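PDB 3QXZ: enoyl-CoA hydratase/isomerase, which probably catalyses the hydration or double-bond isomerisation of enoyl-CoA thioesters, as a trimeric member of the crotonase family. Local coordinates for residues A[110-119]-A[133-144]; A[153-162]-A[172-180]. All blocks are in the same frame, centred on the assembly; numbering follows the deposited sequence. Where two conformers were deposited one is given.

Interaction 1 comes first along the chain: the helix 112-117 and its leading turn are met by the loop 133-144, after an excursion through the strands 122-126 and 131-132. Interaction 2 follows in series, its helix 151-165 being met by the helix 171-177 and the turn after it. The two loops therefore neither nest nor cross. They share a hydrophobic seam nonetheless, because Leu118 of interaction 1 packs on both Leu153 and Leu179 of interaction 2, with Leu118 CD2 3.8 Å from Leu179 CG. Together they tie the helix 112-117 to the helices 151-165 and 171-177, which precede the strand 182-184, and both reach the second subunit.

Interaction 1 (A[110-119]-A[133-144]); sequences IGIGMTLALH and IPQVRFGVAPDA
Thr115 and His119, four residues apart, hold the end of the loop 133-144. The hydroxyl of Thr115 donates to Asp143, OG1 to OD1 2.8 Å, meeting the oxygen almost along its C-O direction. Thr115 OG1 sits between its own backbone N and carbonyl carbon (chi1 66°), which turns it to the loop. From His119, NE2 donates to Ala144 O at 2.8 Å; the acceptor lies in the ring plane, but the nitrogen stands above the carbonyl plane. A water donating to both Thr115 O and Ala144 O adds a bridge. Ala144, small enough to fit closely, brings its CB within 3.5 Å of Thr115 OG1 and also touches Leu116.

Gln135 positions the carboxylate: its NE2 donates to Asp143 OD2 at 3.0 Å, fairly straight (166°), from above the carboxylate plane. At the helix start, Gly111 is the N-cap, and its positive phi suits a glycine; Pro134 CD packs 3.6 Å from Gly111 N. Ile133 lays CG1 across Met114 CG at 3.8 Å, a buried apolar patch. Farther out, Phe95 meets the His119 ring edge-to-face. A glycine-led helix following a short strand is characteristic of the crotonase fold, where this helix start commonly borders the thioester's oxyanion hole.

Interaction 2 (A[153-162]-A[172-180]); sequences LVGTAVAAEL and QRAVETGLA. With K (potassium ion), chain E.
Thr177 overlaps Val154, the two side chains lying side by side and pointing the same way, with Val154 CG1 3.5 Å from Thr177 OG1. The hydroxyl turns back to its own helix and donates to Arg173 O at 2.9 Å, which satisfies a polar group in apolar company; the methyl CG2, anti to the carbonyl carbon, is left to meet both methyls of Val158. Beta-branched residues suit this close fit. Val154 CG1 also reaches Leu179 CB at 3.8 Å, while Leu153 CD2 comes within 3.6 Å of Gly178 O.

Gly178 ends its helix in a Schellman motif. Its positive phi suits glycine, and Leu153 packs against its backbone.

At the other end, Arg173 extends from CG to NE and grips Glu161 end-on in a salt bridge: NH2 to OE1 is 2.8 Å and nearly straight (178°), and NH1 to OE2 is 3.2 Å. The two planes are 44° apart. Asn181 of the second subunit also bonds Glu161 OE1.

Glu176 O binds a potassium ion 2.9 Å away, as does Glu176 O of both other subunits. The helical segments 153-162 and 172-177 run at 129° to one another, with a closest axis approach of 10.2 Å, and Ala174 and Ala180 pack on the strand 122-126.

Interaction 1 (A[110-119]-A[133-144])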
loop_
_atom_site.group_PDB
_atom_site.type_symbol
_atom_site.label_atom_id
_atom_site.label_comp_id
_atom_site.label_asym_id
_atom_site.label_seq_id
_atom_site.Cartn_x
_atom_site.Cartn_y
_atom_site.Cartn_z
ATOM N N ILE A 110 18.407 -8.938 9.310
ATOM C CA ILE A 110 19.201 -8.400 8.197
ATOM C C ILE A 110 19.125 -9.338 6.994
ATOM O O ILE A 110 19.227 -10.561 7.153
ATOM C CB ILE A 110 20.702 -8.232 8.614
ATOM C CG1 ILE A 110 20.849 -7.344 9.867
ATOM C CG2 ILE A 110 21.559 -7.739 7.444
ATOM C CD1 ILE A 110 20.489 -5.934 9.665
ATOM N N GLY A 111 18.940 -8.777 5.799
ATOM C CA GLY A 111 18.984 -9.576 4.571
ATOM C C GLY A 111 17.859 -10.589 4.548
ATOM O O GLY A 111 16.687 -10.212 4.725
ATOM N N ILE A 112 18.181 -11.863 4.332
ATOM C CA ILE A 112 17.149 -12.893 4.350
ATOM C C ILE A 112 16.493 -13.033 5.742
ATOM O O ILE A 112 15.345 -13.498 5.854
ATOM C CB ILE A 112 17.633 -14.247 3.749
ATOM C CG1 ILE A 112 16.401 -15.112 3.363
ATOM C CG2 ILE A 112 18.707 -14.897 4.662
ATOM C CD1 ILE A 112 16.639 -16.073 2.245
ATOM N N GLY A 113 17.184 -12.594 6.798
ATOM C CA GLY A 113 16.532 -12.518 8.111
ATOM C C GLY A 113 15.309 -11.610 8.076
ATOM O O GLY A 113 14.268 -11.925 8.676
ATOM N N MET A 114 15.445 -10.476 7.385
ATOM C CA MET A 114 14.308 -9.589 7.218
ATOM C C MET A 114 13.329 -10.087 6.146
ATOM O O MET A 114 12.108 -10.043 6.357
ATOM C CB MET A 114 14.766 -8.167 6.903
ATOM C CG MET A 114 13.611 -7.191 6.607
ATOM S SD MET A 114 12.342 -7.040 7.902
ATOM C CE MET A 114 13.327 -6.149 9.087
ATOM N N THR A 115 13.832 -10.551 4.999
ATOM C CA THR A 115 12.880 -10.930 3.933
ATOM C C THR A 115 12.023 -12.136 4.329
ATOM O O THR A 115 10.850 -12.165 3.973
ATOM C CB THR A 115 13.546 -11.114 2.565
ATOM O OG1 THR A 115 14.422 -12.240 2.647
ATOM C CG2 THR A 115 14.341 -9.872 2.150
ATOM N N LEU A 116 12.569 -13.074 5.106
ATOM C CA LEU A 116 11.730 -14.144 5.669
ATOM C C LEU A 116 10.730 -13.622 6.699
ATOM O O LEU A 116 9.609 -14.145 6.796
ATOM C CB LEU A 116 12.550 -15.280 6.273
ATOM C CG LEU A 116 13.258 -16.083 5.208
ATOM C CD1 LEU A 116 14.187 -17.031 5.889
ATOM C CD2 LEU A 116 12.310 -16.828 4.264
ATOM N N ALA A 117 11.109 -12.622 7.484
ATOM C CA ALA A 117 10.151 -12.025 8.425
ATOM C C ALA A 117 8.988 -11.368 7.696
ATOM O O ALA A 117 7.851 -11.352 8.212
ATOM C CB ALA A 117 10.847 -11.031 9.336
ATOM N N LEU A 118 9.257 -10.863 6.486
ATOM C CA LEU A 118 8.196 -10.249 5.678
ATOM C C LEU A 118 7.144 -11.255 5.211
ATOM O O LEU A 118 6.105 -10.843 4.710
ATOM C CB LEU A 118 8.765 -9.499 4.478
ATOM C CG LEU A 118 9.701 -8.331 4.766
ATOM C CD1 LEU A 118 10.135 -7.722 3.426
ATOM C CD2 LEU A 118 9.085 -7.251 5.689
ATOM N N HIS A 119 7.380 -12.567 5.370
ATOM C CA HIS A 119 6.346 -13.543 4.991
ATOM C C HIS A 119 5.236 -13.611 6.027
ATOM O O HIS A 119 4.145 -14.100 5.711
ATOM C CB HIS A 119 6.923 -14.945 4.851
ATOM C CG HIS A 119 7.861 -15.112 3.706
ATOM N ND1 HIS A 119 8.440 -16.323 3.420
ATOM C CD2 HIS A 119 8.312 -14.236 2.780
ATOM C CE1 HIS A 119 9.212 -16.190 2.352
ATOM N NE2 HIS A 119 9.158 -14.934 1.950
ATOM N N ILE A 133 17.837 -4.640 4.269
ATOM C CA ILE A 133 17.814 -5.630 3.179
ATOM C C ILE A 133 18.965 -5.206 2.257
ATOM O O ILE A 133 18.740 -4.558 1.242
ATOM C CB ILE A 133 16.442 -5.647 2.465
ATOM C CG1 ILE A 133 15.326 -5.912 3.477
ATOM C CG2 ILE A 133 16.406 -6.692 1.367
ATOM C CD1 ILE A 133 13.907 -5.624 2.919
ATOM N N PRO A 134 20.218 -5.556 2.637
ATOM C CA PRO A 134 21.367 -4.923 1.982
ATOM C C PRO A 134 21.986 -5.739 0.867
ATOM O O PRO A 134 23.106 -5.432 0.454
ATOM C CB PRO A 134 22.352 -4.774 3.137
ATOM C CG PRO A 134 22.140 -6.035 3.940
ATOM C CD PRO A 134 20.640 -6.346 3.815
ATOM N N GLN A 135 21.272 -6.742 0.364
ATOM C CA GLN A 135 21.824 -7.658 -0.652
ATOM C C GLN A 135 22.480 -6.940 -1.840
ATOM O O GLN A 135 23.520 -7.388 -2.335
ATOM C CB GLN A 135 20.702 -8.563 -1.162
ATOM C CG GLN A 135 20.344 -9.760 -0.248
ATOM C CD GLN A 135 19.289 -9.445 0.815
ATOM O OE1 GLN A 135 19.228 -8.338 1.358
ATOM N NE2 GLN A 135 18.442 -10.429 1.109
ATOM N N VAL A 136 21.877 -5.852 -2.331
ATOM C CA VAL A 136 22.468 -5.169 -3.513
ATOM C C VAL A 136 23.840 -4.560 -3.230
ATOM O O VAL A 136 24.626 -4.376 -4.161
ATOM C CB VAL A 136 21.545 -4.072 -4.122
ATOM C CG1 VAL A 136 20.224 -4.676 -4.639
ATOM C CG2 VAL A 136 21.305 -2.922 -3.117
ATOM N N ARG A 137 24.147 -4.290 -1.952
ATOM C CA ARG A 137 25.472 -3.777 -1.561
ATOM C C ARG A 137 26.531 -4.868 -1.577
ATOM O O ARG A 137 27.727 -4.561 -1.482
ATOM C CB ARG A 137 25.396 -3.108 -0.183
ATOM C CG ARG A 137 24.382 -1.969 -0.102
ATOM C CD ARG A 137 24.283 -1.382 1.299
ATOM N NE ARG A 137 25.322 -0.397 1.616
ATOM C CZ ARG A 137 25.272 0.895 1.293
ATOM N NH1 ARG A 137 24.275 1.393 0.568
ATOM N NH2 ARG A 137 26.251 1.721 1.683
ATOM N N PHE A 138 26.115 -6.120 -1.767
ATOM C CA PHE A 138 27.027 -7.252 -1.819
ATOM C C PHE A 138 27.062 -7.913 -3.177
ATOM O O PHE A 138 27.673 -8.974 -3.329
ATOM C CB PHE A 138 26.656 -8.270 -0.725
ATOM C CG PHE A 138 26.920 -7.763 0.657
ATOM C CD1 PHE A 138 28.180 -7.896 1.227
ATOM C CD2 PHE A 138 25.923 -7.120 1.383
ATOM C CE1 PHE A 138 28.443 -7.404 2.500
ATOM C CE2 PHE A 138 26.179 -6.623 2.675
ATOM C CZ PHE A 138 27.443 -6.768 3.229
ATOM N N GLY A 139 26.438 -7.300 -4.177
ATOM C CA GLY A 139 26.461 -7.847 -5.532
ATOM C C GLY A 139 25.441 -8.932 -5.833
ATOM O O GLY A 139 25.494 -9.551 -6.911
ATOM N N VAL A 140 24.510 -9.163 -4.906
ATOM C CA VAL A 140 23.340 -10.010 -5.191
ATOM C C VAL A 140 22.065 -9.141 -5.164
ATOM O O VAL A 140 22.124 -8.013 -5.591
ATOM C CB VAL A 140 23.306 -11.300 -4.353
ATOM C CG1 VAL A 140 24.412 -12.267 -4.866
ATOM C CG2 VAL A 140 23.452 -11.039 -2.873
ATOM N N ALA A 141 20.913 -9.658 -4.734
ATOM C CA ALA A 141 19.671 -8.891 -4.844
ATOM C C ALA A 141 18.729 -9.390 -3.786
ATOM O O ALA A 141 18.965 -10.432 -3.185
ATOM C CB ALA A 141 19.067 -9.044 -6.230
ATOM N N PRO A 142 17.635 -8.649 -3.528
ATOM C CA PRO A 142 16.681 -9.116 -2.511
ATOM C C PRO A 142 16.117 -10.483 -2.890
ATOM O O PRO A 142 16.027 -10.836 -4.073
ATOM C CB PRO A 142 15.585 -8.024 -2.523
ATOM C CG PRO A 142 16.308 -6.777 -3.051
ATOM C CD PRO A 142 17.262 -7.336 -4.093
ATOM N N ASP A 143 15.764 -11.243 -1.866
ATOM C CA ASP A 143 15.380 -12.637 -2.000
ATOM C C ASP A 143 14.076 -12.900 -1.243
ATOM O O ASP A 143 13.464 -11.995 -0.653
ATOM C CB ASP A 143 16.555 -13.535 -1.523
ATOM C CG ASP A 143 17.108 -13.088 -0.183
ATOM O OD1 ASP A 143 16.353 -12.557 0.642
ATOM O OD2 ASP A 143 18.329 -13.258 0.045
ATOM N N ALA A 144 13.670 -14.164 -1.287
ATOM C CA ALA A 144 12.480 -14.660 -0.582
ATOM C C ALA A 144 11.263 -13.763 -0.829
ATOM O O ALA A 144 10.521 -13.419 0.099
ATOM C CB ALA A 144 12.759 -14.787 0.906
HETATM O O HOH W 1 9.749 -11.203 1.588
#

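Interaction 2 (A[153-162]-A[172-180])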
loop_
_atom_site.group_PDB
_atom_site.type_symbol
_atom_site.label_atom_id
_atom_site.label_comp_id
_atom_site.label_asym_id
_atom_site.label_seq_id
_atom_site.Cartn_x
_atom_site.Cartn_y
_atom_site.Cartn_z
ATOM N N LEU A 153 3.409 -3.708 1.551
ATOM C CA LEU A 153 3.403 -3.177 2.913
ATOM C C LEU A 153 3.550 -1.657 2.911
ATOM O O LEU A 153 2.828 -0.963 3.616
ATOM C CB LEU A 153 4.562 -3.790 3.708
ATOM C CG LEU A 153 4.448 -5.290 3.942
ATOM C CD1 LEU A 153 5.761 -5.887 4.396
ATOM C CD2 LEU A 153 3.322 -5.518 4.977
ATOM N N VAL A 154 4.531 -1.148 2.169
ATOM C CA VAL A 154 5.032 0.214 2.361
ATOM C C VAL A 154 4.892 1.088 1.124
ATOM O O VAL A 154 5.244 2.276 1.182
ATOM C CB VAL A 154 6.520 0.226 2.811
ATOM C CG1 VAL A 154 6.684 -0.490 4.146
ATOM C CG2 VAL A 154 7.451 -0.377 1.734
ATOM N N GLY A 155 4.357 0.547 0.032
ATOM C CA GLY A 155 4.270 1.294 -1.218
ATOM C C GLY A 155 5.574 1.272 -1.986
ATOM O O GLY A 155 6.627 0.866 -1.475
ATOM N N THR A 156 5.541 1.735 -3.227
ATOM C CA THR A 156 6.695 1.499 -4.089
ATOM C C THR A 156 7.922 2.329 -3.754
ATOM O O THR A 156 9.041 1.866 -4.000
ATOM C CB THR A 156 6.384 1.707 -5.573
ATOM O OG1 THR A 156 5.971 3.057 -5.795
ATOM C CG2 THR A 156 5.335 0.718 -6.061
ATOM N N ALA A 157 7.735 3.522 -3.201
ATOM C CA ALA A 157 8.884 4.401 -2.935
ATOM C C ALA A 157 9.705 3.943 -1.757
ATOM O O ALA A 157 10.948 3.871 -1.840
ATOM C CB ALA A 157 8.422 5.854 -2.742
ATOM N N VAL A 158 9.039 3.641 -0.649
ATOM C CA VAL A 158 9.757 3.084 0.502
ATOM C C VAL A 158 10.392 1.751 0.097
ATOM O O VAL A 158 11.539 1.465 0.461
ATOM C CB VAL A 158 8.873 2.974 1.760
ATOM C CG1 VAL A 158 9.657 2.343 2.910
ATOM C CG2 VAL A 158 8.386 4.379 2.199
ATOM N N ALA A 159 9.667 0.928 -0.673
ATOM C CA ALA A 159 10.242 -0.336 -1.131
ATOM C C ALA A 159 11.480 -0.105 -1.987
ATOM O O ALA A 159 12.509 -0.755 -1.764
ATOM C CB ALA A 159 9.213 -1.151 -1.888
ATOM N N ALA A 160 11.408 0.822 -2.940
ATOM C CA ALA A 160 12.564 1.083 -3.804
ATOM C C ALA A 160 13.751 1.564 -2.975
ATOM O O ALA A 160 14.895 1.161 -3.228
ATOM C CB ALA A 160 12.186 2.103 -4.882
ATOM N N GLU A 161 13.522 2.457 -2.012
ATOM C CA GLU A 161 14.641 2.950 -1.203
ATOM C C GLU A 161 15.289 1.781 -0.453
ATOM O O GLU A 161 16.517 1.627 -0.479
ATOM C CB GLU A 161 14.130 3.967 -0.194
ATOM C CG GLU A 161 15.214 4.507 0.718
ATOM C CD GLU A 161 14.678 5.423 1.803
ATOM O OE1 GLU A 161 13.517 5.848 1.765
ATOM O OE2 GLU A 161 15.449 5.682 2.743
ATOM N N LEU A 162 14.508 0.943 0.227
ATOM C CA LEU A 162 15.097 -0.123 1.027
ATOM C C LEU A 162 15.794 -1.151 0.136
ATOM O O LEU A 162 16.884 -1.626 0.490
ATOM C CB LEU A 162 14.040 -0.770 1.930
ATOM C CG LEU A 162 13.386 0.191 2.930
ATOM C CD1 LEU A 162 12.433 -0.559 3.869
ATOM C CD2 LEU A 162 14.440 0.969 3.739
ATOM N N GLN A 172 10.788 2.010 14.465
ATOM C CA GLN A 172 9.785 3.083 14.379
ATOM C C GLN A 172 9.418 3.413 12.928
ATOM O O GLN A 172 8.247 3.571 12.602
ATOM C CB GLN A 172 10.226 4.345 15.161
ATOM C CG GLN A 172 9.237 5.518 15.075
ATOM C CD GLN A 172 7.886 5.257 15.747
ATOM O OE1 GLN A 172 7.761 4.400 16.641
ATOM N NE2 GLN A 172 6.865 6.012 15.326
ATOM N N ARG A 173 10.422 3.527 12.058
ATOM C CA ARG A 173 10.111 3.775 10.661
ATOM C C ARG A 173 9.368 2.589 10.033
ATOM O O ARG A 173 8.483 2.800 9.205
ATOM C CB ARG A 173 11.347 4.147 9.851
ATOM C CG ARG A 173 10.978 4.740 8.508
ATOM C CD ARG A 173 12.176 4.918 7.618
ATOM N NE ARG A 173 11.719 5.409 6.329
ATOM C CZ ARG A 173 12.462 5.409 5.231
ATOM N NH1 ARG A 173 13.703 4.913 5.269
ATOM N NH2 ARG A 173 11.948 5.891 4.099
ATOM N N ALA A 174 9.685 1.367 10.461
ATOM C CA ALA A 174 8.955 0.194 9.982
ATOM C C ALA A 174 7.472 0.284 10.333
ATOM O O ALA A 174 6.608 -0.065 9.514
ATOM C CB ALA A 174 9.580 -1.066 10.535
ATOM N N VAL A 175 7.147 0.755 11.537
ATOM C CA VAL A 175 5.747 0.929 11.905
ATOM C C VAL A 175 5.117 2.077 11.129
ATOM O O VAL A 175 4.012 1.936 10.606
ATOM C CB VAL A 175 5.587 1.173 13.428
ATOM C CG1 VAL A 175 4.149 1.485 13.779
ATOM C CG2 VAL A 175 6.086 -0.023 14.214
ATOM N N GLU A 176 5.818 3.210 11.034
ATOM C CA GLU A 176 5.283 4.395 10.338
ATOM C C GLU A 176 4.927 4.097 8.884
ATOM O O GLU A 176 3.948 4.613 8.361
ATOM C CB GLU A 176 6.284 5.556 10.379
ATOM C CG GLU A 176 6.455 6.147 11.779
ATOM C CD GLU A 176 7.670 7.037 11.901
ATOM O OE1 GLU A 176 8.456 7.110 10.925
ATOM O OE2 GLU A 176 7.837 7.658 12.987
ATOM N N THR A 177 5.716 3.238 8.244
ATOM C CA THR A 177 5.535 2.965 6.817
ATOM C C THR A 177 4.623 1.782 6.505
ATOM O O THR A 177 4.217 1.629 5.365
ATOM C CB THR A 177 6.882 2.723 6.133
ATOM O OG1 THR A 177 7.543 1.613 6.748
ATOM C CG2 THR A 177 7.746 3.985 6.202
ATOM N N GLY A 178 4.288 0.982 7.512
ATOM C CA GLY A 178 3.412 -0.160 7.322
ATOM C C GLY A 178 4.107 -1.503 7.221
ATOM O O GLY A 178 3.434 -2.532 7.060
ATOM N N LEU A 179 5.435 -1.527 7.328
ATOM C CA LEU A 179 6.170 -2.798 7.292
ATOM C C LEU A 179 5.859 -3.641 8.525
ATOM O O LEU A 179 5.755 -4.875 8.450
ATOM C CB LEU A 179 7.677 -2.515 7.184
ATOM C CG LEU A 179 8.608 -3.726 6.993
ATOM C CD1 LEU A 179 9.858 -3.328 6.212
ATOM C CD2 LEU A 179 9.005 -4.428 8.305
ATOM N N ALA A 180 5.769 -2.972 9.675
ATOM C CA ALA A 180 5.568 -3.615 10.974
ATOM C C ALA A 180 4.309 -3.092 11.620
ATOM O O ALA A 180 3.880 -1.957 11.375
ATOM C CB ALA A 180 6.783 -3.355 11.890
HETATM K K K E . 1.802 5.443 6.628
HETATM O O HOH W 2 4.388 3.633 3.434
HETATM O O HOH W 3 4.037 5.713 4.988
HETATM O O HOH W 4 -0.620 6.474 5.558
HETATM O O HOH W 5 1.488 2.898 7.782
#